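Local atomic coordinates of putative alpha KG dependent 2,4-D dioxygenase (Burkholderia xenovorans, PDB entry 5J92), a protein that probably acts as an iron(II)- and 2-oxoglutarate-dependent dioxygenase of the TfdA family. Residues Ala15-Leu29 with Ala44-Ile58. Residues are numbered along the deposited sequence; the frame is centred on the assembly and turned at random.
Sequences AAHPFIAARIHGLDL and ASGQYPVLIFPRQYI
Tyr48 lies across residues 15-22, and following it outward from the backbone shows how one aromatic residue can cover the start of a strand. Its CB sits near Ile20 O. With CG beside its own backbone N (chi1 -53°), the ring turns one face to Ala22, whose CB lies 3.5 Å from the Tyr48 ring centroid in a CH-pi contact only 15° off the normal; Gln47 CG covers the opposite face. Tyr48 CD1 approaches Ala21 O at 3.3 Å, CE1 reaches the carbonyls of His17 and Pro18, and OH ends against Ala15 CB while sharing a water with Pro18 O.

Beyond the ring, strands 21-25 and 50-53 run parallel, the two strands of a beta-alpha-beta unit whose crossover is helix 35-47; in the mixed sheet of this cupin-clan fold, strand 21-25 lies between 12-15 and 50-53, near one end. Four backbone bonds join them: Val50 N to Ile20 O, Ala22 N to Val50 O, Ile52 N to Ala22 O and Ile24 N to Ile52 O. Ala21, Arg23, Val50 and Ile52 share one face; Val50 also touches Phe151, and its side chain is about 12 Å from the bound iron. Behind the other face, helix 35-47 receives Leu51 and Phe53 on Ile41. Ile24 CD1 meets Leu51 CD2 at 3.7 Å and, like Ile24 CB, also touches Phe53 CE2, while Leu29 CD1 stands over one face of the Phe53 ring.

Past the strands, the Gln56 amide grips residues 27-29 twice. Bent at its second torsion, the side chain sends Gln56 NE2 to Leu27 O at 2.9 Å, 40° above that carbonyl's plane, and takes Leu29 N on Gln56 OE1 at 3.0 Å. A water donates to both Gln56 OE1 and Asp28 OD1, the latter also bonded to Ser30 OG.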
loop_
_atom_site.group_PDB
_atom_site.type_symbol
_atom_site.label_atom_id
_atom_site.label_comp_id
_atom_site.label_asym_id
_atom_site.label_seq_id
_atom_site.Cartn_x
_atom_site.Cartn_y
_atom_site.Cartn_z
ATOM N N ALA A 15 18.413 -17.884 -14.781
ATOM C CA ALA A 15 17.806 -16.940 -13.842
ATOM C C ALA A 15 17.206 -15.756 -14.587
ATOM O O ALA A 15 17.849 -15.171 -15.463
ATOM C CB ALA A 15 18.850 -16.462 -12.836
ATOM N N ALA A 16 15.959 -15.409 -14.246
ATOM C CA ALA A 16 15.332 -14.175 -14.715
ATOM C C ALA A 16 15.414 -13.072 -13.677
ATOM O O ALA A 16 15.105 -11.907 -13.971
ATOM C CB ALA A 16 13.858 -14.428 -15.070
ATOM N N HIS A 17 15.781 -13.449 -12.463
ATOM C CA HIS A 17 15.931 -12.635 -11.274
ATOM C C HIS A 17 16.901 -13.412 -10.400
ATOM O O HIS A 17 16.956 -14.644 -10.509
ATOM C CB HIS A 17 14.570 -12.439 -10.570
ATOM C CG HIS A 17 14.620 -11.576 -9.352
ATOM N ND1 HIS A 17 14.973 -12.063 -8.112
ATOM C CD2 HIS A 17 14.342 -10.262 -9.176
ATOM C CE1 HIS A 17 14.934 -11.081 -7.228
ATOM N NE2 HIS A 17 14.542 -9.979 -7.846
ATOM N N PRO A 18 17.716 -12.752 -9.588
ATOM C CA PRO A 18 18.716 -13.522 -8.825
ATOM C C PRO A 18 18.105 -14.594 -7.925
ATOM O O PRO A 18 18.749 -15.623 -7.684
ATOM C CB PRO A 18 19.466 -12.441 -8.027
ATOM C CG PRO A 18 18.613 -11.216 -8.128
ATOM C CD PRO A 18 17.907 -11.301 -9.439
ATOM N N PHE A 19 16.883 -14.416 -7.434
ATOM C CA PHE A 19 16.359 -15.452 -6.546
ATOM C C PHE A 19 14.857 -15.710 -6.615
ATOM O O PHE A 19 14.395 -16.640 -5.945
ATOM C CB PHE A 19 16.764 -15.135 -5.089
ATOM C CG PHE A 19 16.444 -13.732 -4.635
ATOM C CD1 PHE A 19 15.154 -13.384 -4.244
ATOM C CD2 PHE A 19 17.448 -12.774 -4.536
ATOM C CE1 PHE A 19 14.858 -12.099 -3.789
ATOM C CE2 PHE A 19 17.166 -11.484 -4.088
ATOM C CZ PHE A 19 15.860 -11.142 -3.710
ATOM N N ILE A 20 14.079 -14.962 -7.389
ATOM C CA ILE A 20 12.630 -15.161 -7.438
ATOM C C ILE A 20 12.218 -16.045 -8.607
ATOM O O ILE A 20 11.342 -16.899 -8.463
ATOM C CB ILE A 20 11.892 -13.810 -7.507
ATOM C CG1 ILE A 20 12.160 -12.987 -6.249
ATOM C CG2 ILE A 20 10.380 -14.051 -7.695
ATOM C CD1 ILE A 20 11.584 -11.586 -6.319
ATOM N N ALA A 21 12.807 -15.830 -9.783
ATOM C CA ALA A 21 12.265 -16.383 -11.013
ATOM C C ALA A 21 13.380 -16.905 -11.904
ATOM O O ALA A 21 14.482 -16.351 -11.940
ATOM C CB ALA A 21 11.449 -15.332 -11.786
ATOM N N ALA A 22 13.068 -17.971 -12.637
ATOM C CA ALA A 22 13.996 -18.536 -13.604
ATOM C C ALA A 22 13.218 -19.155 -14.753
ATOM O O ALA A 22 12.132 -19.715 -14.557
ATOM C CB ALA A 22 14.897 -19.603 -12.975
ATOM N N ARG A 23 13.817 -19.098 -15.937
ATOM C CA ARG A 23 13.325 -19.827 -17.093
ATOM C C ARG A 23 13.923 -21.226 -17.128
ATOM O O ARG A 23 15.070 -21.454 -16.715
ATOM C CB ARG A 23 13.670 -19.088 -18.393
ATOM C CG ARG A 23 12.789 -17.854 -18.632
ATOM C CD ARG A 23 13.079 -17.155 -19.966
ATOM N NE ARG A 23 12.071 -16.128 -20.242
ATOM C CZ ARG A 23 12.055 -14.919 -19.692
ATOM N NH1 ARG A 23 13.019 -14.558 -18.846
ATOM N NH2 ARG A 23 11.088 -14.062 -19.999
ATOM N N ILE A 24 13.128 -22.172 -17.611
ATOM C CA ILE A 24 13.570 -23.542 -17.790
ATOM C C ILE A 24 13.379 -23.852 -19.261
ATOM O O ILE A 24 12.246 -23.905 -19.751
ATOM C CB ILE A 24 12.791 -24.519 -16.906
ATOM C CG1 ILE A 24 13.158 -24.256 -15.445
ATOM C CG2 ILE A 24 13.147 -25.936 -17.283
ATOM C CD1 ILE A 24 12.334 -25.018 -14.477
ATOM N N HIS A 25 14.484 -23.985 -19.971
ATOM C CA HIS A 25 14.476 -24.190 -21.405
ATOM C C HIS A 25 14.517 -25.672 -21.703
ATOM O O HIS A 25 14.816 -26.493 -20.839
ATOM C CB HIS A 25 15.685 -23.511 -22.057
ATOM C CG HIS A 25 15.778 -22.049 -21.780
ATOM N ND1 HIS A 25 14.969 -21.121 -22.403
ATOM C CD2 HIS A 25 16.606 -21.347 -20.971
ATOM C CE1 HIS A 25 15.278 -19.911 -21.968
ATOM N NE2 HIS A 25 16.269 -20.023 -21.098
ATOM N N GLY A 26 14.221 -26.009 -22.955
ATOM C CA GLY A 26 14.481 -27.341 -23.457
ATOM C C GLY A 26 13.456 -28.388 -23.093
ATOM O O GLY A 26 13.724 -29.578 -23.290
ATOM N N LEU A 27 12.298 -27.984 -22.580
ATOM C CA LEU A 27 11.213 -28.892 -22.237
ATOM C C LEU A 27 10.084 -28.766 -23.252
ATOM O O LEU A 27 9.758 -27.658 -23.701
ATOM C CB LEU A 27 10.677 -28.590 -20.836
ATOM C CG LEU A 27 11.654 -28.859 -19.690
ATOM C CD1 LEU A 27 10.909 -28.777 -18.358
ATOM C CD2 LEU A 27 12.351 -30.197 -19.839
ATOM N N ASP A 28 9.511 -29.908 -23.630
ATOM C CA ASP A 28 8.303 -29.972 -24.447
ATOM C C ASP A 28 7.182 -30.489 -23.549
ATOM O O ASP A 28 7.013 -31.700 -23.394
ATOM C CB ASP A 28 8.508 -30.860 -25.668
ATOM C CG ASP A 28 7.237 -31.040 -26.494
ATOM O OD1 ASP A 28 6.222 -30.346 -26.235
ATOM O OD2 ASP A 28 7.270 -31.873 -27.428
ATOM N N LEU A 29 6.394 -29.572 -22.993
ATOM C CA LEU A 29 5.361 -29.984 -22.046
ATOM C C LEU A 29 4.105 -30.518 -22.730
ATOM O O LEU A 29 3.112 -30.799 -22.049
ATOM C CB LEU A 29 5.010 -28.826 -21.114
ATOM C CG LEU A 29 6.225 -28.304 -20.337
ATOM C CD1 LEU A 29 5.807 -27.202 -19.373
ATOM C CD2 LEU A 29 6.956 -29.436 -19.606
ATOM N N ALA A 44 14.021 -27.195 -8.433
ATOM C CA ALA A 44 14.275 -25.865 -8.979
ATOM C C ALA A 44 13.326 -24.827 -8.387
ATOM O O ALA A 44 13.721 -23.680 -8.166
ATOM C CB ALA A 44 14.167 -25.888 -10.507
ATOM N N SER A 45 12.062 -25.201 -8.141
ATOM C CA SER A 45 11.135 -24.260 -7.520
ATOM C C SER A 45 11.548 -23.903 -6.096
ATOM O O SER A 45 11.249 -22.800 -5.635
ATOM C CB SER A 45 9.710 -24.816 -7.523
ATOM O OG SER A 45 9.546 -25.842 -6.548
ATOM N N GLY A 46 12.225 -24.816 -5.387
ATOM C CA GLY A 46 12.733 -24.502 -4.061
ATOM C C GLY A 46 13.705 -23.342 -4.047
ATOM O O GLY A 46 13.760 -22.585 -3.073
ATOM N N GLN A 47 14.494 -23.196 -5.116
ATOM C CA GLN A 47 15.352 -22.034 -5.292
ATOM C C GLN A 47 14.586 -20.853 -5.885
ATOM O O GLN A 47 14.529 -19.782 -5.272
ATOM C CB GLN A 47 16.551 -22.398 -6.181
ATOM C CG GLN A 47 17.449 -21.203 -6.508
ATOM C CD GLN A 47 18.723 -21.596 -7.258
ATOM O OE1 GLN A 47 18.889 -22.743 -7.676
ATOM N NE2 GLN A 47 19.627 -20.643 -7.418
ATOM N N TYR A 48 13.990 -21.030 -7.076
ATOM C CA TYR A 48 13.213 -19.984 -7.747
ATOM C C TYR A 48 11.725 -20.326 -7.678
ATOM O O TYR A 48 11.234 -21.103 -8.511
ATOM C CB TYR A 48 13.621 -19.849 -9.214
ATOM C CG TYR A 48 15.090 -19.644 -9.497
ATOM C CD1 TYR A 48 15.643 -18.352 -9.531
ATOM C CD2 TYR A 48 15.920 -20.737 -9.762
ATOM C CE1 TYR A 48 17.001 -18.160 -9.822
ATOM C CE2 TYR A 48 17.271 -20.551 -10.065
ATOM C CZ TYR A 48 17.800 -19.267 -10.086
ATOM O OH TYR A 48 19.132 -19.081 -10.375
ATOM N N PRO A 49 10.952 -19.735 -6.768
ATOM C CA PRO A 49 9.520 -20.094 -6.664
ATOM C C PRO A 49 8.675 -19.701 -7.881
ATOM O O PRO A 49 7.506 -20.131 -7.962
ATOM C CB PRO A 49 9.061 -19.348 -5.399
ATOM C CG PRO A 49 10.056 -18.276 -5.196
ATOM C CD PRO A 49 11.370 -18.798 -5.717
ATOM N N VAL A 50 9.217 -18.913 -8.817
ATOM C CA VAL A 50 8.570 -18.612 -10.097
ATOM C C VAL A 50 9.393 -19.276 -11.192
ATOM O O VAL A 50 10.584 -18.976 -11.345
ATOM C CB VAL A 50 8.451 -17.103 -10.372
ATOM C CG1 VAL A 50 7.766 -16.854 -11.748
ATOM C CG2 VAL A 50 7.707 -16.375 -9.250
ATOM N N LEU A 51 8.773 -20.202 -11.928
ATOM C CA LEU A 51 9.409 -20.889 -13.042
ATOM C C LEU A 51 8.651 -20.575 -14.328
ATOM O O LEU A 51 7.410 -20.659 -14.374
ATOM C CB LEU A 51 9.457 -22.409 -12.800
ATOM C CG LEU A 51 10.297 -22.903 -11.615
ATOM C CD1 LEU A 51 10.170 -24.414 -11.450
ATOM C CD2 LEU A 51 11.759 -22.537 -11.816
ATOM N N ILE A 52 9.402 -20.227 -15.363
ATOM C CA ILE A 52 8.874 -19.790 -16.653
ATOM C C ILE A 52 9.313 -20.806 -17.694
ATOM O O ILE A 52 10.518 -21.010 -17.898
ATOM C CB ILE A 52 9.398 -18.395 -17.031
ATOM C CG1 ILE A 52 9.050 -17.387 -15.944
ATOM C CG2 ILE A 52 8.893 -17.993 -18.400
ATOM C CD1 ILE A 52 10.162 -16.386 -15.713
ATOM N N PHE A 53 8.350 -21.426 -18.364
ATOM C CA PHE A 53 8.655 -22.343 -19.458
ATOM C C PHE A 53 8.275 -21.660 -20.768
ATOM O O PHE A 53 7.080 -21.544 -21.088
ATOM C CB PHE A 53 7.900 -23.667 -19.286
ATOM C CG PHE A 53 8.119 -24.321 -17.942
ATOM C CD1 PHE A 53 7.329 -23.979 -16.848
ATOM C CD2 PHE A 53 9.105 -25.281 -17.771
ATOM C CE1 PHE A 53 7.523 -24.572 -15.610
ATOM C CE2 PHE A 53 9.303 -25.888 -16.539
ATOM C CZ PHE A 53 8.512 -25.538 -15.460
ATOM N N PRO A 54 9.236 -21.151 -21.534
ATOM C CA PRO A 54 8.889 -20.389 -22.740
ATOM C C PRO A 54 8.281 -21.264 -23.826
ATOM O O PRO A 54 8.561 -22.460 -23.926
ATOM C CB PRO A 54 10.238 -19.811 -23.204
ATOM C CG PRO A 54 11.140 -19.873 -21.989
ATOM C CD PRO A 54 10.680 -21.114 -21.241
ATOM N N ARG A 55 7.438 -20.639 -24.649
ATOM C CA ARG A 55 7.015 -21.190 -25.942
ATOM C C ARG A 55 6.410 -22.593 -25.803
ATOM O O ARG A 55 6.821 -23.553 -26.461
ATOM C CB ARG A 55 8.191 -21.171 -26.931
ATOM C CG ARG A 55 8.691 -19.754 -27.227
ATOM C CD ARG A 55 10.043 -19.699 -27.960
ATOM N NE ARG A 55 11.189 -19.857 -27.056
ATOM C CZ ARG A 55 11.779 -18.863 -26.382
ATOM N NH1 ARG A 55 12.815 -19.117 -25.581
ATOM N NH2 ARG A 55 11.337 -17.616 -26.501
ATOM N N GLN A 56 5.398 -22.697 -24.943
ATOM C CA GLN A 56 4.694 -23.955 -24.707
ATOM C C GLN A 56 3.349 -23.875 -25.428
ATOM O O GLN A 56 2.363 -23.372 -24.883
ATOM C CB GLN A 56 4.518 -24.215 -23.216
ATOM C CG GLN A 56 5.815 -24.448 -22.461
ATOM C CD GLN A 56 6.599 -25.619 -23.002
ATOM O OE1 GLN A 56 6.034 -26.658 -23.345
ATOM N NE2 GLN A 56 7.913 -25.450 -23.098
ATOM N N TYR A 57 3.308 -24.394 -26.653
ATOM C CA TYR A 57 2.078 -24.409 -27.446
ATOM C C TYR A 57 1.286 -25.678 -27.128
ATOM O O TYR A 57 1.190 -26.616 -27.922
ATOM C CB TYR A 57 2.406 -24.300 -28.934
ATOM C CG TYR A 57 2.809 -22.903 -29.354
ATOM C CD1 TYR A 57 4.116 -22.450 -29.167
ATOM C CD2 TYR A 57 1.889 -22.030 -29.924
ATOM C CE1 TYR A 57 4.490 -21.168 -29.539
ATOM C CE2 TYR A 57 2.259 -20.744 -30.303
ATOM C CZ TYR A 57 3.557 -20.320 -30.103
ATOM O OH TYR A 57 3.932 -19.046 -30.469
ATOM N N ILE A 58 0.697 -25.688 -25.932
ATOM C CA ILE A 58 -0.028 -26.853 -25.438
ATOM C C ILE A 58 -1.497 -26.507 -25.209
ATOM O O ILE A 58 -1.847 -25.362 -24.911
ATOM C CB ILE A 58 0.606 -27.385 -24.141
ATOM C CG1 ILE A 58 0.544 -26.309 -23.055
ATOM C CG2 ILE A 58 2.052 -27.784 -24.400
ATOM C CD1 ILE A 58 1.058 -26.757 -21.739
HETATM O O HOH W 1 20.426 -17.400 -8.918
HETATM O O HOH W 2 18.934 -18.048 -6.069
HETATM O O HOH W 3 13.192 -21.801 -24.356
HETATM O O HOH W 4 6.273 -27.429 -26.022
#